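Dual specificity protein phosphatase 14 (Homo sapiens, PDB 2WGP) removes phosphate from tyrosine, serine and threonine residues of proteins, inactivating the MAP kinases ERK, JNK and p38 and damping T-cell receptor signalling through TAB1. Local coordinates at residues 93-97 / 124-128; 85-89 / 119-123. All blocks are in the same frame, centred on the assembly; numbering follows the deposited sequence.

Contact 1. Residues 93-97 / 124-128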
# COMPACT_ATOMS: atom_id res chain seq x y z
N ALA A 93 20.48 -4.28 24.42
CA ALA A 93 21.79 -4.90 24.35
C ALA A 93 22.75 -4.29 25.40
O ALA A 93 23.45 -5.02 26.11
CB ALA A 93 22.36 -4.77 22.94
N ASP A 94 22.74 -2.98 25.53
CA ASP A 94 23.50 -2.29 26.58
C ASP A 94 23.09 -2.71 28.00
O ASP A 94 23.95 -2.87 28.87
CB ASP A 94 23.39 -0.77 26.42
CG ASP A 94 24.10 -0.26 25.18
OD1 ASP A 94 24.78 -1.05 24.49
OD2 ASP A 94 23.99 0.96 24.92
N LYS A 95 21.80 -2.90 28.23
CA LYS A 95 21.30 -3.34 29.54
C LYS A 95 21.76 -4.77 29.89
O LYS A 95 22.27 -5.01 30.99
CB LYS A 95 19.77 -3.23 29.61
CG LYS A 95 19.18 -3.64 30.97
CD LYS A 95 19.75 -2.83 32.11
CE LYS A 95 19.03 -3.08 33.43
NZ LYS A 95 19.64 -2.20 34.53
N ILE A 96 21.64 -5.68 28.92
CA ILE A 96 22.12 -7.05 29.08
C ILE A 96 23.60 -7.01 29.44
O ILE A 96 24.02 -7.72 30.34
CB ILE A 96 21.88 -7.96 27.83
CG1 ILE A 96 20.37 -8.11 27.55
CG2 ILE A 96 22.50 -9.36 28.06
CD1 ILE A 96 19.98 -8.55 26.07
N HIS A 97 24.37 -6.18 28.73
CA HIS A 97 25.81 -6.05 28.97
C HIS A 97 26.09 -5.47 30.36
O HIS A 97 26.96 -5.96 31.08
CB HIS A 97 26.44 -5.18 27.86
CG HIS A 97 27.92 -4.97 28.01
ND1 HIS A 97 28.83 -5.99 27.82
CD2 HIS A 97 28.64 -3.87 28.31
CE1 HIS A 97 30.05 -5.53 28.00
NE2 HIS A 97 29.97 -4.24 28.30
N TYR A 124 21.78 -8.27 20.48
CA TYR A 124 22.78 -8.29 21.56
C TYR A 124 24.04 -9.11 21.19
O TYR A 124 25.17 -8.65 21.38
CB TYR A 124 22.17 -8.84 22.87
CG TYR A 124 23.21 -9.18 23.90
CD1 TYR A 124 23.83 -8.18 24.66
CD2 TYR A 124 23.61 -10.51 24.09
CE1 TYR A 124 24.80 -8.48 25.59
CE2 TYR A 124 24.62 -10.83 25.00
CZ TYR A 124 25.20 -9.82 25.76
OH TYR A 124 26.16 -10.13 26.68
N LEU A 125 23.83 -10.31 20.68
CA LEU A 125 24.93 -11.18 20.24
C LEU A 125 25.82 -10.52 19.17
O LEU A 125 27.04 -10.62 19.23
CB LEU A 125 24.40 -12.52 19.73
CG LEU A 125 23.80 -13.50 20.74
CD1 LEU A 125 23.29 -14.76 19.99
CD2 LEU A 125 24.81 -13.89 21.84
N MET A 126 25.21 -9.84 18.20
CA MET A 126 25.97 -9.11 17.21
C MET A 126 26.80 -7.98 17.83
O MET A 126 27.99 -7.83 17.51
CB MET A 126 25.08 -8.53 16.13
CG MET A 126 24.50 -9.58 15.16
SD MET A 126 23.82 -8.84 13.69
CE MET A 126 22.29 -8.10 14.33
N LYS A 127 26.17 -7.19 18.70
CA LYS A 127 26.83 -6.03 19.27
C LYS A 127 27.92 -6.38 20.27
O LYS A 127 28.99 -5.77 20.25
CB LYS A 127 25.82 -5.08 19.93
CG LYS A 127 26.48 -3.74 20.38
CD LYS A 127 25.49 -2.78 21.00
CE LYS A 127 26.21 -1.48 21.39
NZ LYS A 127 25.25 -0.41 21.68
N PHE A 128 27.67 -7.35 21.14
CA PHE A 128 28.61 -7.63 22.23
C PHE A 128 29.39 -8.94 22.13
O PHE A 128 30.32 -9.14 22.90
CB PHE A 128 27.89 -7.53 23.58
CG PHE A 128 27.60 -6.12 23.99
CD1 PHE A 128 28.63 -5.30 24.44
CD2 PHE A 128 26.31 -5.61 23.90
CE1 PHE A 128 28.38 -4.00 24.81
CE2 PHE A 128 26.05 -4.33 24.27
CZ PHE A 128 27.09 -3.51 24.72
O HOH W 1 24.58 2.68 22.55

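Contact 2. Residues 85-89 / 119-123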
# COMPACT_ATOMS: atom_id res chain seq x y z
N ILE A 85 11.06 -2.31 16.61
CA ILE A 85 11.87 -3.02 17.60
C ILE A 85 13.36 -2.60 17.59
O ILE A 85 14.02 -2.57 18.64
CB ILE A 85 11.73 -4.55 17.41
CG1 ILE A 85 12.36 -5.31 18.58
CG2 ILE A 85 12.37 -5.02 16.09
CD1 ILE A 85 11.88 -6.76 18.68
N GLY A 86 13.86 -2.23 16.42
CA GLY A 86 15.22 -1.75 16.28
C GLY A 86 15.60 -0.57 17.16
O GLY A 86 16.78 -0.39 17.48
N LEU A 87 14.61 0.22 17.56
CA LEU A 87 14.83 1.36 18.44
C LEU A 87 15.26 0.90 19.84
O LEU A 87 15.70 1.70 20.65
CB LEU A 87 13.57 2.24 18.53
CG LEU A 87 13.12 3.04 17.30
CD1 LEU A 87 11.79 3.80 17.54
CD2 LEU A 87 14.19 4.03 16.85
N TYR A 88 15.10 -0.39 20.12
CA TYR A 88 15.51 -0.98 21.39
C TYR A 88 16.77 -1.85 21.28
O TYR A 88 17.22 -2.42 22.28
CB TYR A 88 14.37 -1.80 21.98
CG TYR A 88 13.16 -0.95 22.38
CD1 TYR A 88 13.10 -0.32 23.62
CD2 TYR A 88 12.09 -0.78 21.52
CE1 TYR A 88 12.00 0.44 24.01
CE2 TYR A 88 10.97 -0.02 21.90
CZ TYR A 88 10.94 0.59 23.15
OH TYR A 88 9.86 1.36 23.55
N PHE A 89 17.35 -1.96 20.09
CA PHE A 89 18.51 -2.84 19.90
C PHE A 89 19.66 -2.43 20.82
O PHE A 89 20.12 -3.26 21.62
CB PHE A 89 18.96 -2.87 18.43
CG PHE A 89 18.07 -3.70 17.49
CD1 PHE A 89 18.29 -3.63 16.11
CD2 PHE A 89 17.03 -4.54 17.95
CE1 PHE A 89 17.51 -4.37 15.23
CE2 PHE A 89 16.27 -5.27 17.05
CZ PHE A 89 16.51 -5.18 15.71
N THR A 119 14.62 -11.63 18.67
CA THR A 119 15.17 -10.54 17.84
C THR A 119 16.15 -9.69 18.67
O THR A 119 17.25 -9.35 18.22
CB THR A 119 14.07 -9.66 17.24
OG1 THR A 119 13.22 -10.47 16.39
CG2 THR A 119 14.70 -8.48 16.45
N LEU A 120 15.73 -9.35 19.89
CA LEU A 120 16.56 -8.58 20.79
C LEU A 120 17.82 -9.32 21.22
O LEU A 120 18.91 -8.71 21.31
CB LEU A 120 15.74 -8.15 22.01
CG LEU A 120 14.59 -7.17 21.73
CD1 LEU A 120 13.72 -7.05 22.97
CD2 LEU A 120 15.12 -5.79 21.23
N CYS A 121 17.71 -10.63 21.47
CA CYS A 121 18.89 -11.47 21.77
C CYS A 121 19.86 -11.53 20.60
O CYS A 121 21.08 -11.42 20.80
CB CYS A 121 18.48 -12.88 22.21
SG CYS A 121 17.63 -12.94 23.77
N ILE A 122 19.34 -11.67 19.38
CA ILE A 122 20.19 -11.68 18.18
C ILE A 122 20.96 -10.36 18.04
O ILE A 122 22.17 -10.35 17.74
CB ILE A 122 19.38 -11.99 16.88
CG1 ILE A 122 18.92 -13.46 16.88
CG2 ILE A 122 20.21 -11.72 15.64
CD1 ILE A 122 17.76 -13.78 15.86
N ALA A 123 20.27 -9.24 18.31
CA ALA A 123 20.90 -7.93 18.22
C ALA A 123 22.04 -7.81 19.26
O ALA A 123 23.13 -7.33 18.94
CB ALA A 123 19.86 -6.82 18.39
O HOH W 2 18.90 -5.91 22.02

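Contact 1. Residues 93-97 / 124-128
His-97 and Phe-128 lie flat against each other in an offset stack, ring centroids 4.1 Å apart and planes only 8° from parallel. CE1 of Phe-128 sits over the imidazole near its rim, while CB of His-97 stands over the middle of the phenyl ring in a CH-pi contact. The other face of the phenyl ring is backed by CG of its own neighbour Lys-127. At the edge of the same ring, in its plane, come the methyl of Ala-93 and OD1 of Asp-94, the latter 3.4 Å from CZ of Phe-128. That oxygen also accepts the hydrogen bond of a salt bridge from NZ of Lys-127, 2.9 Å from OD1 of Asp-94, on the syn side and somewhat out of the carboxylate plane. With CG opposite the backbone N (chi1 -172°) and the rest of the chain extended, Lys-127 reaches across to this carboxylate. The same ammonium group also forms a salt bridge with Asp-90, its strongest polar partner, and a water donates to OD2 of Asp-94 and accepts a weak hydrogen bond from NZ of Lys-127. On the inner side, CG2 of Ile-96 lies over one face of the Tyr-124 ring in a CH-pi contact, 3.6 Å from its centroid, and Ala-93 O lies at the ring's edge. Small Ala-93 lets the backbones close to 4.5 Å between its CA and that of Tyr-124. The segments of helices 89-101 and 116-129 cross at -69°; Leu-33 of strand 33-36 packs against Ile-96 and Tyr-124, while helices 133-143 and 151-165 flank helix 116-129 through Leu-125 and Met-126.

Contact 2. Residues 85-89 / 119-123
The helix that follows the catalytic phosphate-binding loop of the dual-specificity phosphatase fold, 116-129, is packed here by the 3-10 turn leading into helix 89-101. Phe-89, at the junction of turn and helix, carries the contact. The methyl of Ala-123 lies over one face of its ring in a CH-pi contact, CB of Ala-123 being 3.9 Å from the centroid and 24° off the normal. CA of Gly-86 presses on the opposite face, 3.4 Å above the centre, so the ring is sandwiched between the helix and its own turn. Around the rim, CG2 of Thr-119 touches CE2 of Phe-89 at 3.6 Å, and CD2 of Leu-120 comes up in plane to CD2 of Phe-89. The same leucine methyl reaches CG1 of Ile-85 at 3.9 Å, and CB of Tyr-88 as well. Ile-85 holds CG1 trans to its backbone N (chi1 -170°), which carries CD1 across to CB of Thr-119. In Thr-119 it is CG2 that lies anti to the backbone N, putting the methyl on the aromatic ring, while the hydroxyl is hydrogen-bonded to Ser-115 O within its own helix. Replacing Phe-89 with an alanine would probably open a gap between Gly-86 and Ala-123 and take from the methyls of Thr-119 and Leu-120 the ring edge they meet. Polar bridging is left to one water, which donates to Phe-89 O and to Leu-120 O, 2.9 Å each. The side chain of Leu-120 is about 7 Å from that of Cys-110, the active-site cysteine that forms the phosphocysteine intermediate. Helix 151-165 closes the cluster through Phe-153, Leu-157 and Tyr-160, and Leu-33 and Leu-35 of strand 33-36 pack against Cys-121.

Both contacts use helix 116-129, on consecutive segments, and their centres lie 9 Å apart. Along the chain the order is 85-89, 93-97, 119-123, 124-128, so the two pairings interleave: the turn of contact 2 meets the earlier part of the helix, and helix 89-101, which grows out of that turn, meets the later part in contact 1. Strand 106-109 of the central sheet and the catalytic Cys-110 fall between the paired segments. Contact 2 is the more buried and lies closer to the active site; contact 1, with its salt bridge, is partly exposed. Together they join one continuous turn-and-helix unit to helix 116-129 within the catalytic domain.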